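Local coordinates for HTH cro/C1-type domain-containing protein (Pseudomonas aeruginosa PAO1, PDB 7CSV) that acts as the antitoxin HigA, a dimeric regulatory factor of the helix-turn-helix class that recognises specific pseudopalindromic DNA motifs, at residues N4-I9 and S78-Y83; E18-F23 and R61-S66; L34-P39 and A53-R58. All coordinates share one frame; numbering follows the deposited sequence.

Contact 1 of 3, residues N4-I9 and S78-Y83; sequences NGMRPI and SLATAY
The ring of Tyr83 is approached obliquely by two atoms of the N-terminal arm: Met6 CG lies 3.8 Å from Tyr83 CD2, and Gly5 CA comes nearest to the ring at CE2. This arm, residues 4-9, runs in extended form ahead of helix 11-23 and packs along the long C-terminal helix 67-93, near the surface of an all-helical helix-turn-helix protein. Tyr83 is turned toward the arm with CG anti to its backbone N (chi1 -172°), and the Met6 and Tyr83 side chains cross at about a right angle. The hydroxyl looks further along the helix, where Tyr83 OH is hydrogen-bonded to Glu91.

One helical turn back, Ala80 is the small residue over which the arm passes. Met6 CB sits 3.8 Å from Ala80 CA, and the Met6 chain, bent at both chi2 and chi3, brings CE back to 4.1 Å from the same CA. No hydrogen bond joins the two segments, and the contact between them is apolar packing. The second subunit also reaches this part of the helix, its Ile57 packing on Tyr83 and its Ala53 on Ala82. Pro8 finishes the contact: its CA is 3.6 Å from Ala80 CB, while its ring atoms CB and CG both lie 3.9 Å from Thr81 CG2.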
loop_
_atom_site.group_PDB
_atom_site.type_symbol
_atom_site.label_atom_id
_atom_site.label_comp_id
_atom_site.label_asym_id
_atom_site.label_seq_id
_atom_site.Cartn_x
_atom_site.Cartn_y
_atom_site.Cartn_z
ATOM N N ASN A 4 -22.452 0.157 -3.914
ATOM C CA ASN A 4 -21.294 -0.303 -3.158
ATOM C C ASN A 4 -20.713 0.829 -2.311
ATOM O O ASN A 4 -20.972 2.013 -2.540
ATOM C CB ASN A 4 -20.219 -0.842 -4.101
ATOM C CG ASN A 4 -20.602 -2.171 -4.729
ATOM O OD1 ASN A 4 -21.242 -3.006 -4.092
ATOM N ND2 ASN A 4 -20.199 -2.377 -5.985
ATOM N N GLY A 5 -19.903 0.451 -1.320
ATOM C CA GLY A 5 -19.270 1.457 -0.486
ATOM C C GLY A 5 -18.057 0.886 0.211
ATOM O O GLY A 5 -17.837 -0.327 0.228
ATOM N N MET A 6 -17.253 1.781 0.784
ATOM C CA MET A 6 -16.053 1.405 1.526
ATOM C C MET A 6 -16.077 2.051 2.901
ATOM O O MET A 6 -16.253 3.270 3.016
ATOM C CB MET A 6 -14.779 1.839 0.790
ATOM C CG MET A 6 -14.614 1.267 -0.606
ATOM S SD MET A 6 -14.099 -0.465 -0.547
ATOM C CE MET A 6 -12.410 -0.267 0.027
ATOM N N ARG A 7 -15.889 1.247 3.939
ATOM C CA ARG A 7 -15.723 1.775 5.276
ATOM C C ARG A 7 -14.313 1.444 5.757
ATOM O O ARG A 7 -13.876 0.292 5.629
ATOM C CB ARG A 7 -16.784 1.198 6.242
ATOM C CG ARG A 7 -16.359 1.203 7.706
ATOM C CD ARG A 7 -17.480 1.550 8.697
ATOM N NE ARG A 7 -18.251 2.750 8.357
ATOM C CZ ARG A 7 -19.514 2.959 8.730
ATOM N NH1 ARG A 7 -20.143 4.075 8.377
ATOM N NH2 ARG A 7 -20.137 2.068 9.494
ATOM N N PRO A 8 -13.574 2.414 6.286
ATOM C CA PRO A 8 -12.159 2.186 6.604
ATOM C C PRO A 8 -11.956 1.427 7.907
ATOM O O PRO A 8 -12.630 1.667 8.911
ATOM C CB PRO A 8 -11.586 3.610 6.692
ATOM C CG PRO A 8 -12.689 4.533 6.147
ATOM C CD PRO A 8 -13.958 3.825 6.443
ATOM N N ILE A 9 -11.003 0.500 7.884
ATOM C CA ILE A 9 -10.521 -0.162 9.087
ATOM C C ILE A 9 -9.034 0.119 9.179
ATOM O O ILE A 9 -8.262 -0.345 8.333
ATOM C CB ILE A 9 -10.779 -1.672 9.061
ATOM C CG1 ILE A 9 -12.277 -1.961 9.060
ATOM C CG2 ILE A 9 -10.118 -2.344 10.256
ATOM C CD1 ILE A 9 -12.573 -3.405 9.297
ATOM N N SER A 78 -6.214 2.981 3.152
ATOM C CA SER A 78 -5.994 4.153 2.306
ATOM C C SER A 78 -6.998 4.199 1.165
ATOM O O SER A 78 -7.477 5.278 0.788
ATOM C CB SER A 78 -4.573 4.150 1.758
ATOM O OG SER A 78 -3.646 4.311 2.810
ATOM N N LEU A 79 -7.321 3.038 0.590
ATOM C CA LEU A 79 -8.318 3.029 -0.480
ATOM C C LEU A 79 -9.687 3.418 0.045
ATOM O O LEU A 79 -10.434 4.145 -0.628
ATOM C CB LEU A 79 -8.381 1.655 -1.139
ATOM C CG LEU A 79 -7.240 1.368 -2.114
ATOM C CD1 LEU A 79 -7.305 -0.081 -2.588
ATOM C CD2 LEU A 79 -7.285 2.339 -3.310
ATOM N N ALA A 80 -10.046 2.941 1.239
ATOM C CA ALA A 80 -11.374 3.255 1.768
ATOM C C ALA A 80 -11.526 4.752 2.006
ATOM O O ALA A 80 -12.542 5.360 1.642
ATOM C CB ALA A 80 -11.625 2.474 3.056
ATOM N N THR A 81 -10.522 5.372 2.628
ATOM C CA THR A 81 -10.604 6.801 2.896
ATOM C C THR A 81 -10.613 7.600 1.600
ATOM O O THR A 81 -11.402 8.543 1.452
ATOM C CB THR A 81 -9.447 7.224 3.797
ATOM O OG1 THR A 81 -8.208 7.080 3.089
ATOM C CG2 THR A 81 -9.410 6.328 5.002
ATOM N N ALA A 82 -9.759 7.221 0.646
ATOM C CA ALA A 82 -9.741 7.874 -0.661
ATOM C C ALA A 82 -11.066 7.703 -1.380
ATOM O O ALA A 82 -11.555 8.641 -2.024
ATOM C CB ALA A 82 -8.613 7.310 -1.525
ATOM N N TYR A 83 -11.659 6.507 -1.291
ATOM C CA TYR A 83 -12.936 6.279 -1.961
ATOM C C TYR A 83 -14.039 7.122 -1.339
ATOM O O TYR A 83 -14.870 7.695 -2.056
ATOM C CB TYR A 83 -13.334 4.806 -1.911
ATOM C CG TYR A 83 -14.547 4.527 -2.770
ATOM C CD1 TYR A 83 -14.422 4.409 -4.147
ATOM C CD2 TYR A 83 -15.816 4.442 -2.212
ATOM C CE1 TYR A 83 -15.540 4.171 -4.954
ATOM C CE2 TYR A 83 -16.942 4.211 -3.007
ATOM C CZ TYR A 83 -16.789 4.078 -4.376
ATOM O OH TYR A 83 -17.897 3.855 -5.170
#

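Contact 2 of 3, residues E18-F23 and R61-S66; sequences EFLMEF and RYFDTS
Phe19 sends its CB over the face of the Phe63 ring, 4.1 Å from the centroid and 14° off the ring normal, a CH-pi contact between the first helix of the helix-turn-helix domain, 11-23, and the C-terminal end of helix 53-63. With Phe19 CG anti to the carbonyl carbon (chi1 -67°), the ring swings along the same face, CD2 standing 3.6 Å from Phe63 CG and CE2 reaching towards Phe63 CB. The two ring planes meet obliquely, at 48°, with centroids 4.9 Å apart. Farther out, Phe19 CE2 comes within 4.1 Å of Thr65 CG2, and the Phe19 ring also meets that of Trp70.

Leu20 adds a lighter touch, its CD2 lying 4.3 Å from Phe63 CZ. A turn beyond Phe19, Phe23 approaches the Phe63 ring obliquely, on the side where Phe19 lies, CD2 to CE1 at 4.2 Å, while Leu97 of the second subunit packs on Phe23.

Phe63 is thus the buried centre of the contact. Its opposite face is covered by its own neighbour in sequence, Tyr62, whose CD2 sits over the ring centre, so the phenyl group is sandwiched between Phe19 and Tyr62. Asp64, with positive phi, is the first residue to depart from helical backbone angles. Beyond it, Thr65 OG1 donates a hydrogen bond to Ser66 O at 2.9 Å, from above the carbonyl plane.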
loop_
_atom_site.group_PDB
_atom_site.type_symbol
_atom_site.label_atom_id
_atom_site.label_comp_id
_atom_site.label_asym_id
_atom_site.label_seq_id
_atom_site.Cartn_x
_atom_site.Cartn_y
_atom_site.Cartn_z
ATOM N N GLU A 18 -5.645 -8.221 17.317
ATOM C CA GLU A 18 -5.223 -9.568 16.968
ATOM C C GLU A 18 -3.791 -9.867 17.364
ATOM O O GLU A 18 -3.361 -11.019 17.242
ATOM C CB GLU A 18 -5.379 -9.812 15.463
ATOM C CG GLU A 18 -6.769 -9.576 14.950
ATOM C CD GLU A 18 -7.751 -10.580 15.496
ATOM O OE1 GLU A 18 -7.317 -11.592 16.074
ATOM O OE2 GLU A 18 -8.957 -10.360 15.347
ATOM N N PHE A 19 -3.038 -8.866 17.807
ATOM C CA PHE A 19 -1.642 -9.114 18.143
ATOM C C PHE A 19 -1.304 -8.605 19.539
ATOM O O PHE A 19 -0.885 -9.394 20.394
ATOM C CB PHE A 19 -0.738 -8.495 17.074
ATOM C CG PHE A 19 -0.866 -9.158 15.731
ATOM C CD1 PHE A 19 -1.819 -8.736 14.821
ATOM C CD2 PHE A 19 -0.042 -10.229 15.390
ATOM C CE1 PHE A 19 -1.948 -9.355 13.592
ATOM C CE2 PHE A 19 -0.159 -10.846 14.162
ATOM C CZ PHE A 19 -1.119 -10.402 13.256
ATOM N N LEU A 20 -1.473 -7.306 19.795
ATOM C CA LEU A 20 -1.107 -6.771 21.107
ATOM C C LEU A 20 -1.960 -7.382 22.210
ATOM O O LEU A 20 -1.439 -7.821 23.243
ATOM C CB LEU A 20 -1.234 -5.250 21.119
ATOM C CG LEU A 20 -0.310 -4.488 20.167
ATOM C CD1 LEU A 20 -0.374 -2.999 20.452
ATOM C CD2 LEU A 20 1.122 -5.007 20.274
ATOM N N MET A 21 -3.280 -7.430 22.008
ATOM C CA MET A 21 -4.140 -8.032 23.021
ATOM C C MET A 21 -4.010 -9.547 23.046
ATOM O O MET A 21 -4.177 -10.164 24.103
ATOM C CB MET A 21 -5.597 -7.629 22.783
ATOM C CG MET A 21 -5.886 -6.180 23.047
ATOM S SD MET A 21 -7.658 -5.868 22.967
ATOM C CE MET A 21 -7.695 -4.274 22.153
ATOM N N GLU A 22 -3.729 -10.167 21.899
ATOM C CA GLU A 22 -3.612 -11.616 21.864
ATOM C C GLU A 22 -2.419 -12.081 22.682
ATOM O O GLU A 22 -2.523 -13.044 23.449
ATOM C CB GLU A 22 -3.489 -12.106 20.425
ATOM C CG GLU A 22 -3.107 -13.571 20.311
ATOM C CD GLU A 22 -4.326 -14.467 20.237
ATOM O OE1 GLU A 22 -5.446 -13.927 20.127
ATOM O OE2 GLU A 22 -4.164 -15.704 20.285
ATOM N N PHE A 23 -1.283 -11.403 22.542
ATOM C CA PHE A 23 -0.061 -11.791 23.231
ATOM C C PHE A 23 0.208 -10.983 24.495
ATOM O O PHE A 23 1.270 -11.163 25.107
ATOM C CB PHE A 23 1.134 -11.666 22.285
ATOM C CG PHE A 23 1.075 -12.598 21.116
ATOM C CD1 PHE A 23 1.370 -13.942 21.271
ATOM C CD2 PHE A 23 0.732 -12.134 19.857
ATOM C CE1 PHE A 23 1.322 -14.808 20.193
ATOM C CE2 PHE A 23 0.681 -12.993 18.777
ATOM C CZ PHE A 23 0.975 -14.334 18.945
ATOM N N ARG A 61 8.507 -9.481 10.674
ATOM C CA ARG A 61 9.594 -10.171 11.361
ATOM C C ARG A 61 9.216 -10.516 12.795
ATOM O O ARG A 61 9.486 -11.627 13.272
ATOM C CB ARG A 61 10.847 -9.292 11.341
ATOM C CG ARG A 61 11.976 -9.759 12.265
ATOM C CD ARG A 61 12.753 -10.900 11.673
ATOM N NE ARG A 61 13.944 -11.190 12.478
ATOM C CZ ARG A 61 14.684 -12.285 12.346
ATOM N NH1 ARG A 61 14.363 -13.201 11.440
ATOM N NH2 ARG A 61 15.745 -12.467 13.126
ATOM N N TYR A 62 8.605 -9.575 13.505
ATOM C CA TYR A 62 8.327 -9.795 14.919
ATOM C C TYR A 62 7.204 -10.807 15.113
ATOM O O TYR A 62 7.296 -11.697 15.962
ATOM C CB TYR A 62 7.972 -8.475 15.586
ATOM C CG TYR A 62 7.895 -8.594 17.084
ATOM C CD1 TYR A 62 9.005 -8.973 17.817
ATOM C CD2 TYR A 62 6.713 -8.347 17.753
ATOM C CE1 TYR A 62 8.942 -9.092 19.188
ATOM C CE2 TYR A 62 6.632 -8.463 19.125
ATOM C CZ TYR A 62 7.754 -8.836 19.838
ATOM O OH TYR A 62 7.680 -8.954 21.210
ATOM N N PHE A 63 6.123 -10.676 14.348
ATOM C CA PHE A 63 4.926 -11.470 14.595
ATOM C C PHE A 63 4.773 -12.682 13.676
ATOM O O PHE A 63 3.696 -13.285 13.662
ATOM C CB PHE A 63 3.687 -10.582 14.463
ATOM C CG PHE A 63 3.505 -9.634 15.601
ATOM C CD1 PHE A 63 3.395 -10.111 16.903
ATOM C CD2 PHE A 63 3.412 -8.270 15.377
ATOM C CE1 PHE A 63 3.213 -9.249 17.964
ATOM C CE2 PHE A 63 3.228 -7.390 16.441
ATOM C CZ PHE A 63 3.128 -7.884 17.743
ATOM N N ASP A 64 5.804 -13.059 12.917
ATOM C CA ASP A 64 5.717 -14.196 11.994
ATOM C C ASP A 64 4.589 -14.019 10.971
ATOM O O ASP A 64 3.722 -14.877 10.815
ATOM C CB ASP A 64 5.533 -15.517 12.755
ATOM C CG ASP A 64 6.824 -16.050 13.331
ATOM O OD1 ASP A 64 7.909 -15.535 12.989
ATOM O OD2 ASP A 64 6.755 -17.007 14.129
ATOM N N THR A 65 4.587 -12.885 10.286
ATOM C CA THR A 65 3.695 -12.687 9.150
ATOM C C THR A 65 4.528 -12.240 7.960
ATOM O O THR A 65 5.698 -11.880 8.099
ATOM C CB THR A 65 2.616 -11.630 9.416
ATOM O OG1 THR A 65 3.225 -10.332 9.443
ATOM C CG2 THR A 65 1.885 -11.886 10.719
ATOM N N SER A 66 3.914 -12.239 6.781
ATOM C CA SER A 66 4.552 -11.535 5.685
ATOM C C SER A 66 4.475 -10.032 5.939
ATOM O O SER A 66 3.626 -9.544 6.692
ATOM C CB SER A 66 3.887 -11.878 4.352
ATOM O OG SER A 66 2.607 -11.261 4.276
#

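Contact 3 of 3, residues L34-P39 and A53-R58; sequences LKVSAP and ADMAIR
Val36 lies against the aliphatic part of Arg58, its CG1 only 3.6 Å from Arg58 CD, and the two side chains run antiparallel alongside one another. The same methyl reaches Met55 SD at 4.1 Å. Arg58 is extended from CG to NE (chi2 -177°), which carries its guanidinium past Val36 to the end of helix 27-34. There NH1 gives a weak hydrogen bond to Leu34 O, 2.7 Å long but bent to 126° at the hydrogen; Lys35 O lies over one face of the group.

Residues 34-37 form the turn of the helix-turn-helix: Lys35, with positive phi, is the first residue beyond helix 27-34, and Ser37 is the N-cap of helix 38-45, probably the recognition helix, as in relatives. Helix 53-63 packs against that turn. Leu34 CD2 rests 3.5 Å from Arg58 O, and its other methyl, CD1, meets Met55 CE at 3.8 Å, the two side chains crossing at about a right angle.

Arg58 NH1 also forms a salt bridge with Glu93 of the second subunit, tying the turn to the dimer interface, while Arg58 NE makes a salt-bridge hydrogen bond to Asp54 OD2, 2.9 Å long, almost straight at 169° and in the guanidinium plane.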
loop_
_atom_site.group_PDB
_atom_site.type_symbol
_atom_site.label_atom_id
_atom_site.label_comp_id
_atom_site.label_asym_id
_atom_site.label_seq_id
_atom_site.Cartn_x
_atom_site.Cartn_y
_atom_site.Cartn_z
ATOM N N LEU A 34 10.676 -3.881 18.309
ATOM C CA LEU A 34 10.928 -3.552 16.916
ATOM C C LEU A 34 12.095 -2.599 16.721
ATOM O O LEU A 34 12.490 -2.366 15.571
ATOM C CB LEU A 34 9.679 -2.933 16.294
ATOM C CG LEU A 34 8.413 -3.784 16.340
ATOM C CD1 LEU A 34 7.266 -3.034 15.669
ATOM C CD2 LEU A 34 8.667 -5.096 15.656
ATOM N N LYS A 35 12.633 -2.028 17.803
ATOM C CA LYS A 35 13.695 -1.027 17.728
ATOM C C LYS A 35 13.216 0.227 16.993
ATOM O O LYS A 35 13.904 0.783 16.136
ATOM C CB LYS A 35 14.961 -1.605 17.082
ATOM C CG LYS A 35 15.385 -2.982 17.632
ATOM C CD LYS A 35 15.535 -2.974 19.152
ATOM C CE LYS A 35 15.586 -4.387 19.722
ATOM N NZ LYS A 35 15.551 -4.369 21.220
ATOM N N VAL A 36 12.011 0.673 17.344
ATOM C CA VAL A 36 11.450 1.931 16.869
ATOM C C VAL A 36 11.032 2.748 18.084
ATOM O O VAL A 36 10.886 2.227 19.193
ATOM C CB VAL A 36 10.252 1.721 15.912
ATOM C CG1 VAL A 36 10.699 0.947 14.676
ATOM C CG2 VAL A 36 9.154 0.969 16.618
ATOM N N SER A 37 10.866 4.049 17.866
ATOM C CA SER A 37 10.422 4.927 18.940
ATOM C C SER A 37 9.004 4.571 19.366
ATOM O O SER A 37 8.166 4.201 18.540
ATOM C CB SER A 37 10.486 6.382 18.490
ATOM O OG SER A 37 9.282 6.757 17.839
ATOM N N ALA A 38 8.737 4.682 20.668
ATOM C CA ALA A 38 7.405 4.354 21.172
ATOM C C ALA A 38 6.303 5.194 20.539
ATOM O O ALA A 38 5.230 4.630 20.257
ATOM C CB ALA A 38 7.373 4.472 22.703
ATOM N N PRO A 39 6.471 6.502 20.296
ATOM C CA PRO A 39 5.416 7.229 19.573
ATOM C C PRO A 39 5.152 6.679 18.183
ATOM O O PRO A 39 4.026 6.812 17.687
ATOM C CB PRO A 39 5.950 8.670 19.530
ATOM C CG PRO A 39 6.837 8.767 20.725
ATOM C CD PRO A 39 7.502 7.425 20.815
ATOM N N ALA A 53 6.440 0.871 4.726
ATOM C CA ALA A 53 7.082 -0.360 4.274
ATOM C C ALA A 53 8.069 -0.869 5.309
ATOM O O ALA A 53 8.101 -2.067 5.601
ATOM C CB ALA A 53 7.786 -0.137 2.939
ATOM N N ASP A 54 8.892 0.028 5.858
ATOM C CA ASP A 54 9.876 -0.382 6.857
ATOM C C ASP A 54 9.181 -0.973 8.072
ATOM O O ASP A 54 9.576 -2.031 8.565
ATOM C CB ASP A 54 10.747 0.818 7.241
ATOM C CG ASP A 54 11.837 0.472 8.234
ATOM O OD1 ASP A 54 12.906 0.004 7.797
ATOM O OD2 ASP A 54 11.627 0.702 9.443
ATOM N N MET A 55 8.082 -0.346 8.509
ATOM C CA MET A 55 7.344 -0.859 9.660
ATOM C C MET A 55 6.690 -2.199 9.353
ATOM O O MET A 55 6.574 -3.049 10.239
ATOM C CB MET A 55 6.282 0.154 10.099
ATOM C CG MET A 55 6.761 1.087 11.201
ATOM S SD MET A 55 7.190 0.251 12.751
ATOM C CE MET A 55 5.814 -0.836 12.992
ATOM N N ALA A 56 6.220 -2.392 8.114
ATOM C CA ALA A 56 5.614 -3.667 7.741
ATOM C C ALA A 56 6.625 -4.794 7.804
ATOM O O ALA A 56 6.294 -5.921 8.195
ATOM C CB ALA A 56 5.030 -3.586 6.332
ATOM N N ILE A 57 7.854 -4.520 7.377
ATOM C CA ILE A 57 8.902 -5.538 7.476
ATOM C C ILE A 57 9.200 -5.855 8.940
ATOM O O ILE A 57 9.358 -7.025 9.315
ATOM C CB ILE A 57 10.158 -5.078 6.714
ATOM C CG1 ILE A 57 9.858 -4.969 5.212
ATOM C CG2 ILE A 57 11.327 -6.047 6.946
ATOM C CD1 ILE A 57 10.935 -4.241 4.425
ATOM N N ARG A 58 9.243 -4.829 9.795
ATOM C CA ARG A 58 9.487 -5.054 11.218
ATOM C C ARG A 58 8.365 -5.864 11.855
ATOM O O ARG A 58 8.621 -6.809 12.605
ATOM C CB ARG A 58 9.674 -3.721 11.947
ATOM C CG ARG A 58 10.851 -2.915 11.439
ATOM C CD ARG A 58 11.072 -1.634 12.217
ATOM N NE ARG A 58 12.257 -0.949 11.699
ATOM C CZ ARG A 58 13.498 -1.124 12.151
ATOM N NH1 ARG A 58 13.753 -1.943 13.170
ATOM N NH2 ARG A 58 14.498 -0.468 11.583
#

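Overall arrangement
Contacts 2 and 3 share helix 53-63 and lie 13 Å apart between centres, touching where Tyr62 CB meets Leu34 CD2 at 3.5 Å. Contact 1 sits 24 to 25 Å from both, on the other side of the chain's centre, where the N-terminal arm meets helix 67-93. Along the chain the three are concentric: 34-39 with 53-58 falls between the segments of contact 2, which in turn fall between those of contact 1. A compact helix-turn-helix domain is thus followed by one long helix with the arm laid back along it. All three contacts touch the second subunit, consistent with a dimer presenting paired DNA-reading units to a pseudopalindromic site.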